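Local structure of beta-N-acetylhexosaminidase (Streptomyces plicatus, 1JAK) at residues T346-H351 against G389-P394. The protein hydrolyses terminal, non-reducing N-acetylhexosamine residues of beta-N-acetylhexosaminides by substrate-assisted catalysis, as a family 20 glycoside hydrolase. Sequence-based numbering, arbitrary orientation.
With IFG ((2R,3R,4S,5R)-2-acetamido-3,4-dihydroxy-5-hydroxymethyl-piperidine), chain F.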
ATOM      1  N   THR A 346      -7.556  -4.635  16.048  1.00 10.24           N
ATOM      2  CA  THR A 346      -7.768  -5.923  15.401  1.00 10.19           C
ATOM      3  C   THR A 346      -6.410  -6.450  14.969  1.00 10.70           C
ATOM      4  O   THR A 346      -5.687  -5.788  14.227  1.00 11.22           O
ATOM      5  CB  THR A 346      -8.671  -5.775  14.163  1.00 10.69           C
ATOM      6  OG1 THR A 346      -9.980  -5.363  14.579  1.00 11.58           O
ATOM      7  CG2 THR A 346      -8.766  -7.096  13.400  1.00 10.40           C
ATOM      8  N   VAL A 347      -6.066  -7.648  15.420  1.00 10.11           N
ATOM      9  CA  VAL A 347      -4.771  -8.215  15.080  1.00 10.84           C
ATOM     10  C   VAL A 347      -4.658  -8.739  13.652  1.00  9.22           C
ATOM     11  O   VAL A 347      -5.607  -9.283  13.084  1.00  9.34           O
ATOM     12  CB  VAL A 347      -4.390  -9.352  16.066  1.00 13.77           C
ATOM     13  CG1 VAL A 347      -5.414 -10.464  15.997  1.00 14.81           C
ATOM     14  CG2 VAL A 347      -2.995  -9.883  15.744  1.00 16.19           C
ATOM     15  N   VAL A 348      -3.479  -8.533  13.074  1.00  8.80           N
ATOM     16  CA  VAL A 348      -3.162  -9.014  11.740  1.00  7.35           C
ATOM     17  C   VAL A 348      -1.800  -9.672  11.908  1.00  7.75           C
ATOM     18  O   VAL A 348      -0.978  -9.206  12.693  1.00  8.11           O
ATOM     19  CB  VAL A 348      -3.005  -7.872  10.714  1.00  8.49           C
ATOM     20  CG1 VAL A 348      -2.721  -8.460   9.334  1.00  8.37           C
ATOM     21  CG2 VAL A 348      -4.263  -7.011  10.680  1.00  8.18           C
ATOM     22  N   GLY A 349      -1.574 -10.765  11.193  1.00  8.83           N
ATOM     23  CA  GLY A 349      -0.288 -11.432  11.272  1.00  8.14           C
ATOM     24  C   GLY A 349      -0.005 -12.107   9.951  1.00  7.38           C
ATOM     25  O   GLY A 349      -0.910 -12.255   9.131  1.00  8.26           O
ATOM     26  N   TRP A 350       1.244 -12.494   9.712  1.00  6.87           N
ATOM     27  CA  TRP A 350       1.558 -13.198   8.475  1.00  6.32           C
ATOM     28  C   TRP A 350       0.859 -14.549   8.615  1.00  6.70           C
ATOM     29  O   TRP A 350       0.491 -14.930   9.730  1.00  8.83           O
ATOM     30  CB  TRP A 350       3.071 -13.335   8.309  1.00  5.80           C
ATOM     31  CG  TRP A 350       3.730 -11.989   8.127  1.00  6.29           C
ATOM     32  CD1 TRP A 350       4.414 -11.275   9.066  1.00  6.26           C
ATOM     33  CD2 TRP A 350       3.711 -11.181   6.942  1.00  7.38           C
ATOM     34  NE1 TRP A 350       4.823 -10.068   8.542  1.00  7.17           N
ATOM     35  CE2 TRP A 350       4.406  -9.987   7.239  1.00  7.20           C
ATOM     36  CE3 TRP A 350       3.179 -11.352   5.655  1.00  6.24           C
ATOM     37  CZ2 TRP A 350       4.583  -8.963   6.296  1.00  6.37           C
ATOM     38  CZ3 TRP A 350       3.356 -10.333   4.714  1.00  6.89           C
ATOM     39  CH2 TRP A 350       4.054  -9.154   5.044  1.00  7.78           C
ATOM     40  N   HIS A 351       0.672 -15.281   7.519  1.00  6.96           N
ATOM     41  CA  HIS A 351      -0.081 -16.530   7.619  1.00  6.69           C
ATOM     42  C   HIS A 351       0.453 -17.616   8.541  1.00  8.44           C
ATOM     43  O   HIS A 351      -0.247 -18.591   8.796  1.00  9.28           O
ATOM     44  CB  HIS A 351      -0.392 -17.117   6.229  1.00  6.55           C
ATOM     45  CG  HIS A 351       0.777 -17.759   5.554  1.00  7.37           C
ATOM     46  ND1 HIS A 351       1.632 -17.068   4.722  1.00  6.15           N
ATOM     47  CD2 HIS A 351       1.215 -19.040   5.565  1.00  7.01           C
ATOM     48  CE1 HIS A 351       2.544 -17.897   4.246  1.00  6.98           C
ATOM     49  NE2 HIS A 351       2.313 -19.101   4.742  1.00  6.60           N
ATOM     50  N   GLY A 389      -9.936 -13.608   8.360  1.00 10.36           N
ATOM     51  CA  GLY A 389      -9.885 -12.900   7.094  1.00 11.09           C
ATOM     52  C   GLY A 389      -8.556 -13.140   6.404  1.00 10.35           C
ATOM     53  O   GLY A 389      -7.528 -13.264   7.065  1.00 10.95           O
ATOM     54  N   LEU A 390      -8.572 -13.203   5.077  1.00  9.32           N
ATOM     55  CA  LEU A 390      -7.355 -13.445   4.312  1.00 10.98           C
ATOM     56  C   LEU A 390      -6.901 -12.257   3.476  1.00 10.11           C
ATOM     57  O   LEU A 390      -7.684 -11.684   2.723  1.00 11.05           O
ATOM     58  CB  LEU A 390      -7.554 -14.640   3.381  1.00 12.92           C
ATOM     59  CG  LEU A 390      -7.066 -16.019   3.821  1.00 17.11           C
ATOM     60  CD1 LEU A 390      -7.488 -16.319   5.242  1.00 19.88           C
ATOM     61  CD2 LEU A 390      -7.613 -17.053   2.846  1.00 15.87           C
ATOM     62  N   ILE A 391      -5.628 -11.899   3.621  1.00  9.06           N
ATOM     63  CA  ILE A 391      -5.025 -10.819   2.843  1.00  8.22           C
ATOM     64  C   ILE A 391      -4.032 -11.557   1.954  1.00  7.88           C
ATOM     65  O   ILE A 391      -3.117 -12.210   2.457  1.00  9.25           O
ATOM     66  CB  ILE A 391      -4.254  -9.835   3.736  1.00  8.19           C
ATOM     67  CG1 ILE A 391      -5.221  -9.105   4.672  1.00  7.55           C
ATOM     68  CG2 ILE A 391      -3.487  -8.845   2.869  1.00  7.45           C
ATOM     69  CD1 ILE A 391      -4.536  -8.437   5.848  1.00  8.90           C
ATOM     70  N   LEU A 392      -4.205 -11.468   0.641  1.00  6.94           N
ATOM     71  CA  LEU A 392      -3.316 -12.180  -0.269  1.00  7.46           C
ATOM     72  C   LEU A 392      -2.171 -11.354  -0.838  1.00  7.89           C
ATOM     73  O   LEU A 392      -2.396 -10.333  -1.481  1.00  7.67           O
ATOM     74  CB  LEU A 392      -4.124 -12.777  -1.426  1.00  8.19           C
ATOM     75  CG  LEU A 392      -5.249 -13.742  -1.032  1.00  8.92           C
ATOM     76  CD1 LEU A 392      -5.942 -14.248  -2.290  1.00 10.81           C
ATOM     77  CD2 LEU A 392      -4.681 -14.907  -0.229  1.00 10.70           C
ATOM     78  N   SER A 393      -0.944 -11.809  -0.589  1.00  7.77           N
ATOM     79  CA  SER A 393       0.262 -11.155  -1.097  1.00  7.14           C
ATOM     80  C   SER A 393       1.317 -12.239  -1.342  1.00  7.67           C
ATOM     81  O   SER A 393       2.356 -12.276  -0.678  1.00  8.36           O
ATOM     82  CB  SER A 393       0.788 -10.115  -0.093  1.00  7.66           C
ATOM     83  OG  SER A 393       1.215 -10.720   1.117  1.00  7.85           O
ATOM     84  N   PRO A 394       1.060 -13.135  -2.312  1.00  8.00           N
ATOM     85  CA  PRO A 394       1.973 -14.232  -2.656  1.00  7.12           C
ATOM     86  C   PRO A 394       3.371 -13.716  -2.980  1.00  7.88           C
ATOM     87  O   PRO A 394       3.525 -12.769  -3.750  1.00  6.92           O
ATOM     88  CB  PRO A 394       1.305 -14.879  -3.872  1.00  6.70           C
ATOM     89  CG  PRO A 394      -0.161 -14.531  -3.692  1.00  7.56           C
ATOM     90  CD  PRO A 394      -0.087 -13.099  -3.235  1.00  6.85           C
TER
HETATM   91  N1  IFG F 601      10.572 -12.813   3.796  1.00  7.82           N
HETATM   92  C2  IFG F 601      10.545 -11.941   4.998  1.00  7.93           C
HETATM   93  C3  IFG F 601      10.796 -10.401   4.730  1.00  7.19           C
HETATM   94  C4  IFG F 601      11.863 -10.123   3.651  1.00  7.77           C
HETATM   95  C5  IFG F 601      11.504 -10.923   2.397  1.00  7.32           C
HETATM   96  C6  IFG F 601      12.434 -10.724   1.204  1.00  7.71           C
HETATM   97  C7  IFG F 601       8.084 -11.990   5.006  1.00  7.39           C
HETATM   98  C8  IFG F 601       6.717 -12.107   5.629  1.00  6.95           C
HETATM   99  C9  IFG F 601      11.424 -12.432   2.658  1.00  6.67           C
HETATM  100  N2  IFG F 601       9.254 -12.110   5.702  1.00  6.65           N
HETATM  101  O7  IFG F 601       8.116 -11.790   3.799  1.00  6.85           O
HETATM  102  O3  IFG F 601      11.174  -9.769   5.946  1.00  6.78           O
HETATM  103  O4  IFG F 601      13.131 -10.562   4.138  1.00  9.48           O
HETATM  104  O6  IFG F 601      11.789 -11.063  -0.018  1.00  6.35           O
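Val348 and Ile391 meet across two parallel strands, 346-350 and 389-392, that are not sheet neighbours: strand 363-366 runs between them, and the closest alpha carbons, CA of Val348 and CA of Gly389, stay 9.0 Å apart. At that separation the contact is made by side chains. CG1 of Val348 reaches CD1 of Ile391 at 3.9 Å, the two side chains crossing at about a right angle. Compact, branched and wholly apolar, Val and Ile suit the buried interior of the barrel; the longer Ile supplies the reach, its CG1 anti to the carbonyl carbon (chi1 -66°) and the chain extended beyond it to CD1. One layer nearer the ligand, CZ3 of Trp350 lies 4.2 Å from OG of Ser393, the small hydroxyl lying off the rim of the six-membered ring rather than over a face. It is satisfied by Gln365 of the intervening strand, while NE1 of Trp350 is hydrogen-bonded to Glu250, which, with the surrounding rings of Trp367 and His315, probably holds the indole in its orientation. One indole face receives the inhibitor's acetamido methyl, C8, 3.4 Å above the ring centre, a CH-pi type contact that a broad indole suits. The arrangement is that of a TIM barrel: inward-pointing side chains pack across its interior, Val348 and Ile391 forming an apolar spot among polar and aromatic neighbours, and at the C-terminal strand ends lies the active site, here the N-acetyl pocket of a family 20 hexosaminidase.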